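Local atomic coordinates of spore germination protein GerM (Bacillus subtilis subsp. subtilis str. 168, PDB entry 6GZB), a protein that is of unknown biochemical function but affects both sporulation and germination, and carries two GerMN domains in tandem. Residues E76-Q88 / S142-D154. Sequence-based numbering, arbitrary orientation.
Sequences ESTAKQALEYLVQ and SVTWTLTQFSSID
Phe150 carries CG anti to its own carbonyl carbon (chi1 -60°), which swings the ring onto the first turn of helix 78-84, and Thr146, with CG2 anti to the backbone N, points that methyl at Ala82 while OG1 stays beside the backbone N. The two helices of the first GerMN domain run roughly antiparallel here, the axes of segments 78-84 and 142-147 approaching to 9.8 Å with 143° between their directions. The backbones come nearest at Ala79 and Leu147, CA to CA 6.0 Å, where the alanine's small side chain probably helps; one turn on, Ala82 CB meets Thr146 CG2 at 3.7 Å. Phe150 closes one end of the interface, its CE2 lying 3.7 Å from Ala79 CA, Thr78 OG1 coming obliquely to CE1, and Ala82 CB standing at the ring edge near its plane. Gln149 CG covers one face of the ring, offset toward the rim. An alanine in place of Phe150 would probably open a gap beside Ala79 and Thr78 and leave Gln149 CG without the ring face it lies over. Toward the sheet, Leu83 and Leu147 cross at about a right angle, Leu83 CG lying 4.0 Å from Leu147 CD2; Leu83 also touches Val112, Ala122 and Phe124, which places this layer against strands 110-114 and 119-124. At the far end Leu86 CD1 packs 3.5 Å from Ser142 OG, a hydroxyl satisfied by Tyr57 O. Beside it, Thr146 OG1 is hydrogen-bonded to Tyr57 N and donates to Ser142 O over 2.7 Å, arriving 37° out of the carbonyl plane, on the face opposite Thr146 N.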
ATOM      1  N   GLU A  76      -1.307  24.587  -4.383  1.00 61.86           N
ATOM      2  CA  GLU A  76      -1.793  25.084  -3.102  1.00 74.04           C
ATOM      3  C   GLU A  76      -2.721  24.081  -2.423  1.00 60.96           C
ATOM      4  O   GLU A  76      -2.913  24.126  -1.212  1.00 60.33           O
ATOM      5  CB  GLU A  76      -2.516  26.415  -3.305  1.00 86.21           C
ATOM      6  CG  GLU A  76      -1.621  27.507  -3.875  1.00106.66           C
ATOM      7  CD  GLU A  76      -0.455  27.854  -2.962  1.00108.93           C
ATOM      8  OE1 GLU A  76      -0.543  27.580  -1.747  1.00117.07           O
ATOM      9  OE2 GLU A  76       0.554  28.396  -3.459  1.00 98.74           O
ATOM     10  N   SER A  77      -3.248  23.144  -3.206  1.00 56.99           N
ATOM     11  CA  SER A  77      -4.176  22.138  -2.700  1.00 50.11           C
ATOM     12  C   SER A  77      -3.766  20.748  -3.176  1.00 37.64           C
ATOM     13  O   SER A  77      -4.275  20.220  -4.173  1.00 38.10           O
ATOM     14  CB  SER A  77      -5.605  22.455  -3.141  1.00 56.98           C
ATOM     15  OG  SER A  77      -5.622  23.006  -4.442  1.00 52.02           O
ATOM     16  N   THR A  78      -2.810  20.176  -2.460  1.00 36.94           N
ATOM     17  CA  THR A  78      -2.107  18.981  -2.912  1.00 41.51           C
ATOM     18  C   THR A  78      -2.990  17.734  -2.854  1.00 37.90           C
ATOM     19  O   THR A  78      -2.913  16.878  -3.731  1.00 34.93           O
ATOM     20  CB  THR A  78      -0.842  18.742  -2.072  1.00 40.54           C
ATOM     21  OG1 THR A  78      -1.167  18.813  -0.674  1.00 49.17           O
ATOM     22  CG2 THR A  78       0.215  19.783  -2.413  1.00 40.42           C
ATOM     23  N   ALA A  79      -3.837  17.649  -1.834  1.00 36.85           N
ATOM     24  CA  ALA A  79      -4.744  16.525  -1.685  1.00 31.73           C
ATOM     25  C   ALA A  79      -5.726  16.485  -2.840  1.00 36.05           C
ATOM     26  O   ALA A  79      -5.954  15.437  -3.445  1.00 32.85           O
ATOM     27  CB  ALA A  79      -5.485  16.626  -0.367  1.00 32.90           C
ATOM     28  N   LYS A  80      -6.296  17.637  -3.158  1.00 34.96           N
ATOM     29  CA  LYS A  80      -7.177  17.759  -4.310  1.00 35.29           C
ATOM     30  C   LYS A  80      -6.436  17.431  -5.605  1.00 27.90           C
ATOM     31  O   LYS A  80      -6.955  16.744  -6.489  1.00 34.08           O
ATOM     32  CB  LYS A  80      -7.743  19.175  -4.373  1.00 37.66           C
ATOM     33  CG  LYS A  80      -8.428  19.512  -5.679  1.00 38.57           C
ATOM     34  CD  LYS A  80      -8.881  20.960  -5.659  1.00 44.70           C
ATOM     35  CE  LYS A  80      -9.600  21.328  -6.946  1.00 44.46           C
ATOM     36  NZ  LYS A  80     -10.598  22.401  -6.723  1.00 58.76           N
ATOM     37  N   GLN A  81      -5.214  17.921  -5.715  1.00 34.26           N
ATOM     38  CA  GLN A  81      -4.434  17.712  -6.926  1.00 38.07           C
ATOM     39  C   GLN A  81      -4.158  16.227  -7.128  1.00 37.24           C
ATOM     40  O   GLN A  81      -4.257  15.714  -8.241  1.00 32.20           O
ATOM     41  CB  GLN A  81      -3.117  18.474  -6.839  1.00 36.30           C
ATOM     42  CG  GLN A  81      -2.268  18.359  -8.094  1.00 36.71           C
ATOM     43  CD  GLN A  81      -0.851  18.803  -7.856  1.00 39.07           C
ATOM     44  OE1 GLN A  81      -0.256  18.498  -6.822  1.00 40.00           O
ATOM     45  NE2 GLN A  81      -0.307  19.559  -8.803  1.00 43.97           N
ATOM     46  N   ALA A  82      -3.821  15.538  -6.040  1.00 33.58           N
ATOM     47  CA  ALA A  82      -3.523  14.110  -6.106  1.00 33.50           C
ATOM     48  C   ALA A  82      -4.716  13.331  -6.671  1.00 32.81           C
ATOM     49  O   ALA A  82      -4.551  12.484  -7.542  1.00 29.31           O
ATOM     50  CB  ALA A  82      -3.146  13.587  -4.733  1.00 35.73           C
ATOM     51  N   LEU A  83      -5.921  13.666  -6.222  1.00 29.82           N
ATOM     52  CA  LEU A  83      -7.126  13.026  -6.740  1.00 29.92           C
ATOM     53  C   LEU A  83      -7.368  13.379  -8.206  1.00 27.17           C
ATOM     54  O   LEU A  83      -7.833  12.544  -8.982  1.00 31.29           O
ATOM     55  CB  LEU A  83      -8.344  13.425  -5.913  1.00 32.03           C
ATOM     56  CG  LEU A  83      -8.344  12.941  -4.460  1.00 29.12           C
ATOM     57  CD1 LEU A  83      -9.706  13.217  -3.835  1.00 33.52           C
ATOM     58  CD2 LEU A  83      -8.017  11.460  -4.368  1.00 30.61           C
ATOM     59  N   GLU A  84      -7.073  14.617  -8.583  1.00 29.09           N
ATOM     60  CA  GLU A  84      -7.230  15.047  -9.975  1.00 33.82           C
ATOM     61  C   GLU A  84      -6.331  14.235 -10.891  1.00 31.96           C
ATOM     62  O   GLU A  84      -6.647  14.023 -12.067  1.00 29.69           O
ATOM     63  CB  GLU A  84      -6.912  16.542 -10.123  1.00 33.69           C
ATOM     64  CG  GLU A  84      -8.108  17.449  -9.871  1.00 38.75           C
ATOM     65  CD  GLU A  84      -7.733  18.880  -9.513  1.00 45.17           C
ATOM     66  OE1 GLU A  84      -8.649  19.668  -9.193  1.00 55.03           O
ATOM     67  OE2 GLU A  84      -6.534  19.222  -9.516  1.00 50.11           O
ATOM     68  N   TYR A  85      -5.213  13.768 -10.347  1.00 30.88           N
ATOM     69  CA  TYR A  85      -4.277  12.961 -11.124  1.00 36.44           C
ATOM     70  C   TYR A  85      -4.615  11.475 -11.088  1.00 30.62           C
ATOM     71  O   TYR A  85      -3.840  10.644 -11.560  1.00 33.00           O
ATOM     72  CB  TYR A  85      -2.853  13.204 -10.639  1.00 29.56           C
ATOM     73  CG  TYR A  85      -2.182  14.359 -11.348  1.00 33.46           C
ATOM     74  CD1 TYR A  85      -2.478  15.674 -11.012  1.00 34.42           C
ATOM     75  CD2 TYR A  85      -1.278  14.138 -12.375  1.00 36.79           C
ATOM     76  CE1 TYR A  85      -1.872  16.730 -11.658  1.00 35.51           C
ATOM     77  CE2 TYR A  85      -0.648  15.192 -13.008  1.00 40.20           C
ATOM     78  CZ  TYR A  85      -0.968  16.485 -12.661  1.00 33.37           C
ATOM     79  OH  TYR A  85      -0.376  17.545 -13.303  1.00 41.39           O
ATOM     80  N   LEU A  86      -5.790  11.146 -10.556  1.00 26.41           N
ATOM     81  CA  LEU A  86      -6.343   9.806 -10.693  1.00 27.31           C
ATOM     82  C   LEU A  86      -7.366   9.744 -11.828  1.00 27.12           C
ATOM     83  O   LEU A  86      -7.924   8.687 -12.105  1.00 25.36           O
ATOM     84  CB  LEU A  86      -7.029   9.382  -9.391  1.00 30.03           C
ATOM     85  CG  LEU A  86      -6.148   9.310  -8.154  1.00 28.84           C
ATOM     86  CD1 LEU A  86      -6.971   8.917  -6.944  1.00 28.47           C
ATOM     87  CD2 LEU A  86      -5.010   8.324  -8.371  1.00 34.03           C
ATOM     88  N   VAL A  87      -7.683  10.894 -12.414  1.00 30.79           N
ATOM     89  CA  VAL A  87      -8.801  10.966 -13.352  1.00 31.95           C
ATOM     90  C   VAL A  87      -8.359  10.540 -14.744  1.00 30.42           C
ATOM     91  O   VAL A  87      -7.391  11.070 -15.286  1.00 28.32           O
ATOM     92  CB  VAL A  87      -9.406  12.377 -13.424  1.00 36.75           C
ATOM     93  CG1 VAL A  87     -10.555  12.407 -14.428  1.00 33.02           C
ATOM     94  CG2 VAL A  87      -9.873  12.820 -12.047  1.00 35.55           C
ATOM     95  N   GLN A  88      -9.039   9.534 -15.280  1.00 30.36           N
ATOM     96  CA  GLN A  88      -8.842   9.087 -16.657  1.00 35.41           C
ATOM     97  C   GLN A  88      -8.954  10.253 -17.636  1.00 35.90           C
ATOM     98  O   GLN A  88      -9.915  11.028 -17.599  1.00 36.30           O
ATOM     99  CB  GLN A  88      -9.873   8.006 -16.999  1.00 37.59           C
ATOM    100  CG  GLN A  88     -10.099   7.783 -18.493  1.00 59.11           C
ATOM    101  CD  GLN A  88      -9.005   6.957 -19.140  1.00 67.66           C
ATOM    102  OE1 GLN A  88      -8.626   5.905 -18.625  1.00 68.40           O
ATOM    103  NE2 GLN A  88      -8.491   7.428 -20.278  1.00 58.28           N
ATOM    104  N   SER A 142      -8.313   3.301  -3.878  1.00 23.45           N
ATOM    105  CA  SER A 142      -7.422   4.264  -4.524  1.00 25.29           C
ATOM    106  C   SER A 142      -7.534   5.654  -3.901  1.00 25.71           C
ATOM    107  O   SER A 142      -6.541   6.272  -3.519  1.00 26.59           O
ATOM    108  CB  SER A 142      -7.731   4.350  -6.018  1.00 26.27           C
ATOM    109  OG  SER A 142      -6.985   5.388  -6.636  1.00 26.89           O
ATOM    110  N   VAL A 143      -8.756   6.149  -3.805  1.00 27.70           N
ATOM    111  CA  VAL A 143      -9.005   7.451  -3.220  1.00 24.41           C
ATOM    112  C   VAL A 143      -8.536   7.483  -1.766  1.00 24.71           C
ATOM    113  O   VAL A 143      -7.853   8.411  -1.343  1.00 23.50           O
ATOM    114  CB  VAL A 143     -10.505   7.807  -3.297  1.00 23.01           C
ATOM    115  CG1 VAL A 143     -10.807   9.031  -2.459  1.00 28.92           C
ATOM    116  CG2 VAL A 143     -10.916   8.035  -4.740  1.00 28.82           C
ATOM    117  N   THR A 144      -8.845   6.427  -1.028  1.00 23.61           N
ATOM    118  CA  THR A 144      -8.503   6.364   0.382  1.00 25.83           C
ATOM    119  C   THR A 144      -6.995   6.386   0.584  1.00 27.03           C
ATOM    120  O   THR A 144      -6.482   7.119   1.425  1.00 26.50           O
ATOM    121  CB  THR A 144      -9.098   5.114   1.056  1.00 23.20           C
ATOM    122  OG1 THR A 144     -10.529   5.151   0.952  1.00 24.95           O
ATOM    123  CG2 THR A 144      -8.715   5.073   2.528  1.00 24.87           C
ATOM    124  N   TRP A 145      -6.281   5.570  -0.183  1.00 25.64           N
ATOM    125  CA  TRP A 145      -4.849   5.437   0.021  1.00 24.46           C
ATOM    126  C   TRP A 145      -4.109   6.644  -0.538  1.00 25.60           C
ATOM    127  O   TRP A 145      -3.098   7.077   0.029  1.00 24.79           O
ATOM    128  CB  TRP A 145      -4.318   4.140  -0.590  1.00 24.21           C
ATOM    129  CG  TRP A 145      -4.568   2.946   0.269  1.00 27.38           C
ATOM    130  CD1 TRP A 145      -5.781   2.433   0.612  1.00 25.81           C
ATOM    131  CD2 TRP A 145      -3.592   2.133   0.917  1.00 27.74           C
ATOM    132  NE1 TRP A 145      -5.624   1.376   1.460  1.00 26.63           N
ATOM    133  CE2 TRP A 145      -4.290   1.153   1.655  1.00 28.37           C
ATOM    134  CE3 TRP A 145      -2.195   2.130   0.947  1.00 27.43           C
ATOM    135  CZ2 TRP A 145      -3.641   0.192   2.434  1.00 25.64           C
ATOM    136  CZ3 TRP A 145      -1.545   1.167   1.722  1.00 24.17           C
ATOM    137  CH2 TRP A 145      -2.268   0.223   2.459  1.00 27.60           C
ATOM    138  N   THR A 146      -4.649   7.236  -1.597  1.00 25.81           N
ATOM    139  CA  THR A 146      -4.054   8.451  -2.147  1.00 29.95           C
ATOM    140  C   THR A 146      -4.168   9.640  -1.173  1.00 31.74           C
ATOM    141  O   THR A 146      -3.187  10.355  -0.931  1.00 28.36           O
ATOM    142  CB  THR A 146      -4.650   8.815  -3.515  1.00 30.46           C
ATOM    143  OG1 THR A 146      -4.419   7.745  -4.439  1.00 25.87           O
ATOM    144  CG2 THR A 146      -4.005  10.081  -4.057  1.00 27.78           C
ATOM    145  N   LEU A 147      -5.337   9.804  -0.564  1.00 28.92           N
ATOM    146  CA  LEU A 147      -5.555  10.899   0.379  1.00 27.31           C
ATOM    147  C   LEU A 147      -4.745  10.715   1.656  1.00 27.07           C
ATOM    148  O   LEU A 147      -4.194  11.674   2.189  1.00 29.96           O
ATOM    149  CB  LEU A 147      -7.042  11.038   0.724  1.00 29.89           C
ATOM    150  CG  LEU A 147      -7.892  11.695  -0.361  1.00 29.21           C
ATOM    151  CD1 LEU A 147      -9.364  11.710   0.033  1.00 36.11           C
ATOM    152  CD2 LEU A 147      -7.390  13.101  -0.625  1.00 28.74           C
ATOM    153  N   THR A 148      -4.650   9.483   2.137  1.00 28.27           N
ATOM    154  CA  THR A 148      -4.035   9.227   3.435  1.00 26.23           C
ATOM    155  C   THR A 148      -2.523   9.173   3.388  1.00 26.07           C
ATOM    156  O   THR A 148      -1.877   8.943   4.412  1.00 26.75           O
ATOM    157  CB  THR A 148      -4.569   7.929   4.086  1.00 25.43           C
ATOM    158  OG1 THR A 148      -4.503   6.844   3.159  1.00 27.65           O
ATOM    159  CG2 THR A 148      -6.019   8.129   4.526  1.00 30.61           C
ATOM    160  N   GLN A 149      -1.936   9.432   2.225  1.00 26.46           N
ATOM    161  CA  GLN A 149      -0.482   9.584   2.170  1.00 32.67           C
ATOM    162  C   GLN A 149      -0.036  10.860   2.893  1.00 29.37           C
ATOM    163  O   GLN A 149       1.109  10.982   3.291  1.00 28.77           O
ATOM    164  CB  GLN A 149       0.027   9.594   0.725  1.00 27.74           C
ATOM    165  CG  GLN A 149      -0.148  10.918   0.002  1.00 27.42           C
ATOM    166  CD  GLN A 149       0.216  10.808  -1.462  1.00 33.04           C
ATOM    167  OE1 GLN A 149       1.391  10.838  -1.810  1.00 31.54           O
ATOM    168  NE2 GLN A 149      -0.786  10.639  -2.325  1.00 27.93           N
ATOM    169  N   PHE A 150      -0.936  11.829   3.004  1.00 31.26           N
ATOM    170  CA  PHE A 150      -0.626  13.099   3.644  1.00 28.76           C
ATOM    171  C   PHE A 150      -0.784  13.006   5.157  1.00 33.27           C
ATOM    172  O   PHE A 150      -1.699  12.346   5.670  1.00 33.04           O
ATOM    173  CB  PHE A 150      -1.547  14.185   3.109  1.00 34.99           C
ATOM    174  CG  PHE A 150      -1.440  14.390   1.636  1.00 34.07           C
ATOM    175  CD1 PHE A 150      -0.397  15.123   1.104  1.00 37.86           C
ATOM    176  CD2 PHE A 150      -2.392  13.863   0.776  1.00 33.86           C
ATOM    177  CE1 PHE A 150      -0.299  15.326  -0.263  1.00 43.83           C
ATOM    178  CE2 PHE A 150      -2.293  14.048  -0.593  1.00 33.68           C
ATOM    179  CZ  PHE A 150      -1.232  14.763  -1.115  1.00 40.24           C
ATOM    180  N   SER A 151       0.071  13.503   5.888  1.00 37.17           N
ATOM    181  CA  SER A 151       0.113  13.355   7.345  1.00 43.50           C
ATOM    182  C   SER A 151      -1.110  13.995   8.009  1.00 29.72           C
ATOM    183  O   SER A 151      -1.489  13.616   9.110  1.00 40.74           O
ATOM    184  CB  SER A 151       1.408  13.939   7.911  1.00 37.32           C
ATOM    185  OG  SER A 151       1.461  15.328   7.681  1.00 54.56           O
ATOM    186  N   SER A 152      -1.732  15.069   7.289  1.00 35.48           N
ATOM    187  CA  SER A 152      -2.915  15.741   7.810  1.00 36.82           C
ATOM    188  C   SER A 152      -4.199  14.944   7.568  1.00 39.48           C
ATOM    189  O   SER A 152      -5.256  15.338   8.043  1.00 37.70           O
ATOM    190  CB  SER A 152      -3.055  17.122   7.174  1.00 42.73           C
ATOM    191  OG  SER A 152      -3.287  17.026   5.774  1.00 50.95           O
ATOM    192  N   ILE A 153      -4.107  13.840   6.827  1.00 37.47           N
ATOM    193  CA  ILE A 153      -5.280  13.020   6.529  1.00 33.49           C
ATOM    194  C   ILE A 153      -5.066  11.567   6.959  1.00 31.43           C
ATOM    195  O   ILE A 153      -4.158  10.889   6.468  1.00 32.23           O
ATOM    196  CB  ILE A 153      -5.606  13.054   5.028  1.00 30.22           C
ATOM    197  CG1 ILE A 153      -5.802  14.494   4.557  1.00 32.03           C
ATOM    198  CG2 ILE A 153      -6.870  12.266   4.740  1.00 31.51           C
ATOM    199  CD1 ILE A 153      -5.812  14.653   3.052  1.00 32.04           C
ATOM    200  N   ASP A 154      -5.916  11.071   7.855  1.00 30.76           N
ATOM    201  CA  ASP A 154      -5.913   9.642   8.162  1.00 36.23           C
ATOM    202  C   ASP A 154      -7.275   8.979   8.034  1.00 27.51           C
ATOM    203  O   ASP A 154      -7.386   7.774   8.200  1.00 38.35           O
ATOM    204  CB  ASP A 154      -5.328   9.384   9.552  1.00 45.17           C
ATOM    205  CG  ASP A 154      -5.879  10.320  10.598  1.00 56.79           C
ATOM    206  OD1 ASP A 154      -7.093  10.608  10.556  1.00 62.69           O
ATOM    207  OD2 ASP A 154      -5.093  10.789  11.449  1.00 75.55           O
TER